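Local atomic coordinates of putative transcriptional regulator, sugar-binding family (Arthrobacter aurescens, PDB entry 3NZE), a protein that probably acts as a SorC-family transcriptional regulator, its sugar-binding domain sensing a carbohydrate effector to control DNA binding. Residues E118-P123 against R139-I144; I84-N89 against D146-M151; P123-H128 against N209-G214. All blocks are in the same frame, centred on the assembly; numbering follows the deposited sequence.

Interaction 1: residues E118-P123 against R139-I144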
# COMPACT_ATOMS: atom_id res chain seq x y z
N GLU A 118 -4.48 -5.74 -15.60
CA GLU A 118 -5.88 -5.36 -15.52
C GLU A 118 -6.06 -4.08 -14.71
O GLU A 118 -5.85 -4.05 -13.50
CB GLU A 118 -6.72 -6.48 -14.90
CG GLU A 118 -6.79 -7.75 -15.75
CD GLU A 118 -7.71 -7.60 -16.96
OE1 GLU A 118 -8.42 -6.58 -17.05
OE2 GLU A 118 -7.72 -8.51 -17.81
N GLN A 119 -6.46 -3.02 -15.40
CA GLN A 119 -6.63 -1.74 -14.73
C GLN A 119 -8.07 -1.44 -14.34
O GLN A 119 -9.01 -2.13 -14.75
CB GLN A 119 -6.03 -0.61 -15.58
CG GLN A 119 -4.53 -0.77 -15.68
CD GLN A 119 -3.81 0.50 -16.05
OE1 GLN A 119 -3.24 0.60 -17.14
NE2 GLN A 119 -3.83 1.49 -15.15
N PHE A 120 -8.21 -0.39 -13.54
CA PHE A 120 -9.43 -0.11 -12.79
C PHE A 120 -9.94 1.23 -13.31
O PHE A 120 -9.35 2.27 -13.02
CB PHE A 120 -9.01 -0.01 -11.31
CG PHE A 120 -10.14 -0.14 -10.31
CD1 PHE A 120 -11.35 -0.72 -10.65
CD2 PHE A 120 -9.96 0.29 -9.01
CE1 PHE A 120 -12.37 -0.84 -9.69
CE2 PHE A 120 -10.96 0.18 -8.06
CZ PHE A 120 -12.17 -0.39 -8.40
N PRO A 121 -11.03 1.22 -14.10
CA PRO A 121 -11.44 2.45 -14.80
C PRO A 121 -12.25 3.40 -13.92
O PRO A 121 -13.39 3.74 -14.25
CB PRO A 121 -12.31 1.92 -15.94
CG PRO A 121 -12.95 0.71 -15.36
CD PRO A 121 -11.85 0.07 -14.51
N VAL A 122 -11.65 3.82 -12.81
CA VAL A 122 -12.30 4.69 -11.83
C VAL A 122 -11.30 5.74 -11.36
O VAL A 122 -10.08 5.49 -11.40
CB VAL A 122 -12.85 3.87 -10.63
CG1 VAL A 122 -13.63 2.65 -11.12
CG2 VAL A 122 -11.73 3.43 -9.73
N PRO A 123 -11.78 6.92 -10.92
CA PRO A 123 -10.85 7.98 -10.50
C PRO A 123 -10.11 7.60 -9.21
O PRO A 123 -10.39 6.56 -8.63
CB PRO A 123 -11.76 9.19 -10.26
CG PRO A 123 -13.10 8.83 -10.87
CD PRO A 123 -13.19 7.35 -10.85
N ARG A 139 -20.93 -2.69 -14.72
CA ARG A 139 -20.28 -3.97 -15.00
C ARG A 139 -18.77 -3.82 -15.21
O ARG A 139 -17.98 -4.68 -14.81
CB ARG A 139 -20.93 -4.65 -16.20
CG ARG A 139 -22.32 -5.18 -15.90
CD ARG A 139 -23.07 -5.50 -17.18
NE ARG A 139 -23.13 -4.33 -18.04
CZ ARG A 139 -23.51 -4.36 -19.31
NH1 ARG A 139 -23.53 -3.24 -20.01
NH2 ARG A 139 -23.87 -5.50 -19.88
N SER A 140 -18.36 -2.72 -15.83
CA SER A 140 -16.94 -2.50 -16.09
C SER A 140 -16.18 -2.47 -14.77
O SER A 140 -15.05 -2.97 -14.69
CB SER A 140 -16.73 -1.19 -16.84
OG SER A 140 -17.12 -0.10 -16.04
N VAL A 141 -16.79 -1.90 -13.75
CA VAL A 141 -16.15 -1.80 -12.44
C VAL A 141 -16.22 -3.14 -11.73
O VAL A 141 -15.21 -3.63 -11.20
CB VAL A 141 -16.77 -0.70 -11.57
CG1 VAL A 141 -16.20 -0.74 -10.16
CG2 VAL A 141 -16.53 0.67 -12.21
N GLN A 142 -17.40 -3.75 -11.74
CA GLN A 142 -17.65 -5.00 -11.03
C GLN A 142 -16.73 -6.13 -11.48
O GLN A 142 -16.30 -6.95 -10.66
CB GLN A 142 -19.12 -5.41 -11.18
CG GLN A 142 -20.08 -4.51 -10.42
CD GLN A 142 -21.54 -4.75 -10.76
OE1 GLN A 142 -21.87 -5.40 -11.76
NE2 GLN A 142 -22.43 -4.22 -9.93
N ARG A 143 -16.41 -6.17 -12.77
CA ARG A 143 -15.53 -7.22 -13.27
C ARG A 143 -14.13 -7.09 -12.67
O ARG A 143 -13.45 -8.09 -12.42
CB ARG A 143 -15.47 -7.18 -14.80
CG ARG A 143 -16.79 -7.51 -15.49
CD ARG A 143 -17.18 -8.98 -15.35
NE ARG A 143 -17.71 -9.29 -14.03
CZ ARG A 143 -18.95 -8.99 -13.64
NH1 ARG A 143 -19.77 -8.36 -14.46
NH2 ARG A 143 -19.35 -9.31 -12.42
N ILE A 144 -13.71 -5.86 -12.41
CA ILE A 144 -12.43 -5.65 -11.74
C ILE A 144 -12.53 -5.95 -10.24
O ILE A 144 -11.62 -6.56 -9.67
CB ILE A 144 -11.89 -4.23 -11.97
CG1 ILE A 144 -11.69 -3.99 -13.47
CG2 ILE A 144 -10.57 -4.03 -11.23
CD1 ILE A 144 -10.73 -4.98 -14.11
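In the Rossmann-like, putative sugar-binding domain of this SorC-family protein, the loop that leaves strand 116-118 turns back over the first turns of helix 139-149, and Ile144 is the helix residue it closes on. The Ile144 side chain splits its two branches between loop partners. With CG2 anti to the backbone N, the methyl is thrown against the Phe120 ring, Ile144 CG2 lying 3.4 Å from Phe120 CD1 and approaching obliquely. On the other branch, Ile144 CG1 and CD1 lie against the carbonyl O of Gln119, CD1 at 3.4 Å, and CG1 meets Pro121 CD at 4.2 Å. Ile144 CD1 also comes within 4.1 Å of Glu118 OE1, a loose contact; the other carboxylate oxygen, OE2, forms a salt bridge with Arg116.

Phe120 points its CG anti to its own backbone N (chi1 -162°), which swings the ring in toward the helix although its CB leaves the backbone at a slant to it. Ring atom CE1 then reaches Val141 CG1 at 3.9 Å, one turn before Ile144, while Val122 CG2 sits 3.6 Å above one face, toward the rim. Val122 also sends CG1 across to Val141 CG2, 3.7 Å away, the two side chains meeting at about a right angle. An inverse gamma turn centred on Pro121 bends the loop here, closed by the bond from Val122 N to Phe120 O.

No hydrogen bond crosses between the segments. Met135 of helix 129-135 touches both Val122 and Val141, extending the same apolar layer. Cohesion here therefore rests on apolar contacts alone, branched methyls against the Phe120 ring, the proline and one another, with the polar ends of Glu118 and Gln119 committed to Arg116 and Gln87 instead.

Interaction 2: residues I84-N89 against D146-M151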
# COMPACT_ATOMS: atom_id res chain seq x y z
N ILE A 84 -1.94 -12.53 -13.54
CA ILE A 84 -2.54 -11.25 -13.80
C ILE A 84 -2.12 -10.28 -12.71
O ILE A 84 -2.07 -10.66 -11.55
CB ILE A 84 -4.08 -11.37 -13.71
CG1 ILE A 84 -4.61 -12.32 -14.78
CG2 ILE A 84 -4.74 -10.00 -13.83
CD1 ILE A 84 -6.06 -12.72 -14.57
N VAL A 85 -1.80 -9.05 -13.08
CA VAL A 85 -1.61 -8.01 -12.08
C VAL A 85 -2.81 -7.07 -12.14
O VAL A 85 -3.14 -6.53 -13.20
CB VAL A 85 -0.30 -7.22 -12.25
CG1 VAL A 85 0.90 -8.06 -11.84
CG2 VAL A 85 -0.15 -6.70 -13.67
N VAL A 86 -3.48 -6.91 -11.01
CA VAL A 86 -4.69 -6.10 -10.96
C VAL A 86 -4.50 -4.86 -10.08
O VAL A 86 -3.96 -4.92 -8.97
CB VAL A 86 -5.94 -6.93 -10.54
CG1 VAL A 86 -5.75 -7.61 -9.16
CG2 VAL A 86 -7.20 -6.07 -10.56
N GLN A 87 -4.95 -3.72 -10.60
CA GLN A 87 -4.87 -2.45 -9.90
C GLN A 87 -5.93 -2.39 -8.80
O GLN A 87 -7.11 -2.65 -9.06
CB GLN A 87 -5.12 -1.35 -10.94
CG GLN A 87 -5.01 0.08 -10.45
CD GLN A 87 -5.32 1.04 -11.59
OE1 GLN A 87 -5.24 0.67 -12.76
NE2 GLN A 87 -5.66 2.28 -11.26
N LEU A 88 -5.53 -2.06 -7.57
CA LEU A 88 -6.46 -2.12 -6.43
C LEU A 88 -7.19 -0.81 -6.12
O LEU A 88 -8.21 -0.82 -5.43
CB LEU A 88 -5.73 -2.57 -5.17
CG LEU A 88 -5.13 -3.98 -5.23
CD1 LEU A 88 -4.52 -4.37 -3.88
CD2 LEU A 88 -6.21 -4.97 -5.64
N ASN A 89 -6.65 0.30 -6.63
CA ASN A 89 -7.23 1.62 -6.39
C ASN A 89 -7.22 2.44 -7.67
O ASN A 89 -6.36 2.26 -8.50
CB ASN A 89 -6.48 2.36 -5.28
CG ASN A 89 -4.98 2.44 -5.53
OD1 ASN A 89 -4.35 1.47 -5.94
ND2 ASN A 89 -4.40 3.60 -5.25
N ASP A 146 -14.27 -8.15 -8.99
CA ASP A 146 -14.27 -9.61 -8.91
C ASP A 146 -12.85 -10.17 -8.97
O ASP A 146 -12.53 -11.14 -8.27
CB ASP A 146 -15.12 -10.21 -10.03
CG ASP A 146 -16.61 -9.94 -9.87
OD1 ASP A 146 -17.05 -9.54 -8.77
OD2 ASP A 146 -17.36 -10.15 -10.85
N LEU A 147 -12.02 -9.57 -9.81
CA LEU A 147 -10.62 -9.98 -9.92
C LEU A 147 -9.88 -9.68 -8.63
O LEU A 147 -9.10 -10.49 -8.15
CB LEU A 147 -9.92 -9.26 -11.07
CG LEU A 147 -9.84 -9.99 -12.40
CD1 LEU A 147 -9.05 -9.15 -13.42
CD2 LEU A 147 -9.18 -11.35 -12.21
N GLN A 148 -10.13 -8.49 -8.08
CA GLN A 148 -9.50 -8.10 -6.83
C GLN A 148 -9.83 -9.11 -5.74
O GLN A 148 -8.97 -9.44 -4.93
CB GLN A 148 -9.97 -6.71 -6.40
CG GLN A 148 -9.39 -5.58 -7.25
CD GLN A 148 -10.00 -4.23 -6.91
OE1 GLN A 148 -10.89 -4.14 -6.07
NE2 GLN A 148 -9.53 -3.17 -7.57
N ALA A 149 -11.07 -9.60 -5.73
CA ALA A 149 -11.54 -10.51 -4.68
C ALA A 149 -10.79 -11.84 -4.72
O ALA A 149 -10.71 -12.55 -3.71
CB ALA A 149 -13.05 -10.73 -4.80
N ARG A 150 -10.25 -12.17 -5.89
CA ARG A 150 -9.53 -13.43 -6.07
C ARG A 150 -8.01 -13.29 -5.91
O ARG A 150 -7.28 -14.24 -6.20
CB ARG A 150 -9.81 -14.00 -7.46
CG ARG A 150 -11.26 -14.42 -7.72
CD ARG A 150 -11.51 -14.58 -9.23
NE ARG A 150 -10.61 -15.58 -9.81
CZ ARG A 150 -10.30 -15.66 -11.10
NH1 ARG A 150 -10.80 -14.80 -11.97
NH2 ARG A 150 -9.46 -16.61 -11.51
N MSE A 151 -7.52 -12.13 -5.49
CA MSE A 151 -6.06 -11.96 -5.47
C MSE A 151 -5.33 -12.93 -4.54
O MSE A 151 -5.81 -13.28 -3.46
CB MSE A 151 -5.66 -10.52 -5.14
CG MSE A 151 -5.95 -10.09 -3.74
SE MSE A 151 -5.42 -8.23 -3.51
CE MSE A 151 -7.13 -7.54 -2.89
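This is a buried helix-on-sheet contact: the C-terminal end of helix 139-149 lies against strand 84-87 and the residues that leave it, with Gln148 joining the two through one polar bond in an otherwise apolar seam. Gln148 NE2 donates to the backbone O of Gln87 at 2.9 Å, in the carbonyl plane and on a lone pair, and the acceptor lies only 14° out of the Gln148 amide plane. Its chain is extended beyond CG, which carries the amide to the end of the strand. On the way CG passes 3.6 Å from Leu88 CD2, the two side chains sliding past each other in opposite directions, and 4.0 Å from Val86 CG2. A leucine here has no amide N-H, so the buried backbone O of Gln87 would probably lose this partner.

Strand 84-87 pairs in parallel with strands 59-62 and 116-118, as in a Rossmann-like sheet, and the helix packs on the side from which Ile84 and Val86 project. Leu147 takes both: its CD2 meets Ile84 CD1 at 4.1 Å, and its CB lies 4.2 Å from Val86 CG2. Past the helix end, selenomethionine Met151 and Leu88 reach toward each other tip to tip, with the selenium SE 4.0 Å from Leu88 CD1 and the methyl CE 3.9 Å from Leu88 CD2.

Interaction 3: residues P123-H128 against N209-G214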
# COMPACT_ATOMS: atom_id res chain seq x y z
N PRO A 123 -11.78 6.92 -10.92
CA PRO A 123 -10.85 7.98 -10.50
C PRO A 123 -10.11 7.60 -9.21
O PRO A 123 -10.39 6.56 -8.63
CB PRO A 123 -11.76 9.19 -10.26
CG PRO A 123 -13.10 8.83 -10.87
CD PRO A 123 -13.19 7.35 -10.85
N ALA A 124 -9.20 8.47 -8.76
CA ALA A 124 -8.38 8.17 -7.59
C ALA A 124 -9.21 8.02 -6.31
O ALA A 124 -8.83 7.28 -5.42
CB ALA A 124 -7.31 9.25 -7.39
N PHE A 125 -10.33 8.73 -6.25
CA PHE A 125 -11.15 8.80 -5.04
C PHE A 125 -12.40 9.55 -5.48
O PHE A 125 -12.36 10.28 -6.48
CB PHE A 125 -10.40 9.60 -3.97
CG PHE A 125 -10.86 9.34 -2.56
CD1 PHE A 125 -10.39 8.24 -1.87
CD2 PHE A 125 -11.74 10.21 -1.93
CE1 PHE A 125 -10.80 7.99 -0.57
CE2 PHE A 125 -12.16 9.96 -0.62
CZ PHE A 125 -11.68 8.86 0.05
N PHE A 126 -13.51 9.37 -4.77
CA PHE A 126 -14.75 10.05 -5.14
C PHE A 126 -15.02 11.27 -4.28
O PHE A 126 -14.77 11.25 -3.08
CB PHE A 126 -15.94 9.10 -5.06
CG PHE A 126 -15.89 8.00 -6.07
CD1 PHE A 126 -16.16 8.27 -7.41
CD2 PHE A 126 -15.60 6.70 -5.69
CE1 PHE A 126 -16.12 7.26 -8.35
CE2 PHE A 126 -15.57 5.68 -6.63
CZ PHE A 126 -15.82 5.97 -7.97
N ASP A 127 -15.53 12.33 -4.89
CA ASP A 127 -15.97 13.53 -4.17
C ASP A 127 -17.23 13.25 -3.35
O ASP A 127 -17.43 13.85 -2.28
CB ASP A 127 -16.29 14.66 -5.15
CG ASP A 127 -15.05 15.28 -5.79
OD1 ASP A 127 -13.93 14.89 -5.41
OD2 ASP A 127 -15.22 16.16 -6.66
N HIS A 128 -18.07 12.36 -3.86
CA HIS A 128 -19.37 12.09 -3.26
C HIS A 128 -19.59 10.59 -3.14
O HIS A 128 -19.37 9.85 -4.10
CB HIS A 128 -20.51 12.69 -4.10
CG HIS A 128 -20.30 14.13 -4.46
ND1 HIS A 128 -19.92 14.54 -5.72
CD2 HIS A 128 -20.43 15.26 -3.72
CE1 HIS A 128 -19.82 15.86 -5.74
NE2 HIS A 128 -20.12 16.32 -4.54
N ASN A 209 -14.38 6.59 4.05
CA ASN A 209 -14.29 5.28 3.41
C ASN A 209 -15.43 4.97 2.43
O ASN A 209 -15.28 4.10 1.57
CB ASN A 209 -14.09 4.15 4.43
CG ASN A 209 -12.67 4.08 4.94
OD1 ASN A 209 -11.76 4.63 4.32
ND2 ASN A 209 -12.46 3.40 6.07
N GLU A 210 -16.55 5.69 2.54
CA GLU A 210 -17.63 5.50 1.58
C GLU A 210 -17.30 6.11 0.22
O GLU A 210 -18.03 5.91 -0.76
CB GLU A 210 -18.93 6.07 2.10
CG GLU A 210 -19.41 5.38 3.36
CD GLU A 210 -20.76 5.86 3.77
OE1 GLU A 210 -21.08 7.02 3.47
OE2 GLU A 210 -21.50 5.07 4.39
N ARG A 211 -16.19 6.84 0.16
CA ARG A 211 -15.74 7.48 -1.07
C ARG A 211 -14.48 6.82 -1.65
O ARG A 211 -13.95 7.24 -2.68
CB ARG A 211 -15.50 8.97 -0.82
CG ARG A 211 -16.79 9.75 -0.61
CD ARG A 211 -16.54 11.04 0.13
NE ARG A 211 -15.52 11.85 -0.51
CZ ARG A 211 -15.00 12.96 0.01
NH1 ARG A 211 -15.40 13.38 1.21
NH2 ARG A 211 -14.07 13.64 -0.65
N SER A 212 -14.00 5.78 -0.96
CA SER A 212 -12.78 5.11 -1.39
C SER A 212 -13.00 4.12 -2.53
O SER A 212 -14.06 3.51 -2.64
CB SER A 212 -12.10 4.41 -0.21
OG SER A 212 -10.89 3.81 -0.66
N THR A 213 -11.98 3.95 -3.37
CA THR A 213 -12.02 2.95 -4.44
C THR A 213 -11.32 1.63 -4.09
O THR A 213 -11.38 0.68 -4.87
CB THR A 213 -11.39 3.49 -5.76
OG1 THR A 213 -9.98 3.63 -5.62
CG2 THR A 213 -12.00 4.85 -6.14
N GLY A 214 -10.68 1.56 -2.92
CA GLY A 214 -9.87 0.40 -2.58
C GLY A 214 -10.63 -0.73 -1.88
O GLY A 214 -11.77 -0.55 -1.45
O HOH W 1 -9.79 5.50 -3.94
O HOH W 2 -12.36 13.66 -3.26
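The carbonyl O of Phe126 receives Arg211 NE at 2.7 Å along an almost straight N-H line (171°), lying at the edge of the guanidinium and 5° out of its plane. This bond ties two loops of the putative sugar-binding domain, the one that leads into helix 129-135 and the one that precedes helix 217-221. A second bond runs the other way between the same residues: Phe126 N donates to Arg211 O at 3.0 Å. That acceptor also sits over the centre of the Phe125 ring, 3.6 Å above its plane, and at the edge of the Phe126 ring.

Bent at chi3 (54°), the Arg211 chain brings NE back to the Phe126 carbonyl, while Asp127 O lies over one face of the guanidinium without bonding. NH2 makes a salt bridge to Asp179 and donates to a water that lies 2.9 Å from Asp127 OD1 and may bond it; with the bond to Phe126 O, these partners probably fix the group's rotation. Its aliphatic root is covered too, with Arg211 CB 3.5 Å from Phe125 CE2; the Phe125 ring in turn stacks with Tyr174.

A second water accepts from Thr213 N; its approaches to Ala124 O and Thr213 OG1 are unusually short and doubtful. Thr213 OG1 also bonds Gly90 N, while the Thr213 CG2 methyl lies 3.4 Å from Pro123 O and 3.7 Å from Phe126 CE2.

Strands 84-87 and 116-118, neighbours in the sheet, lead into interactions 2 and 1, and the latter's loop runs on into interaction 3. Interactions 1 and 2, about 10 Å apart between centres, share helix 139-149: its earlier turns meet the loop after strand 116-118, its end strand 84-87. Gln87 OE1 joins them, accepting from Gln119 NE2 at 2.9 Å. Pro123 belongs to both interactions 1 and 3, whose centres lie about 13 Å apart, and Phe120 CE2 packs 3.3 Å from Thr213 O. Glu118, a calcium ligand in a structure of this protein, lies in interaction 1 and packs its CG on Leu147 CD1 of interaction 2 at 3.5 Å; no calcium is bound to this chain.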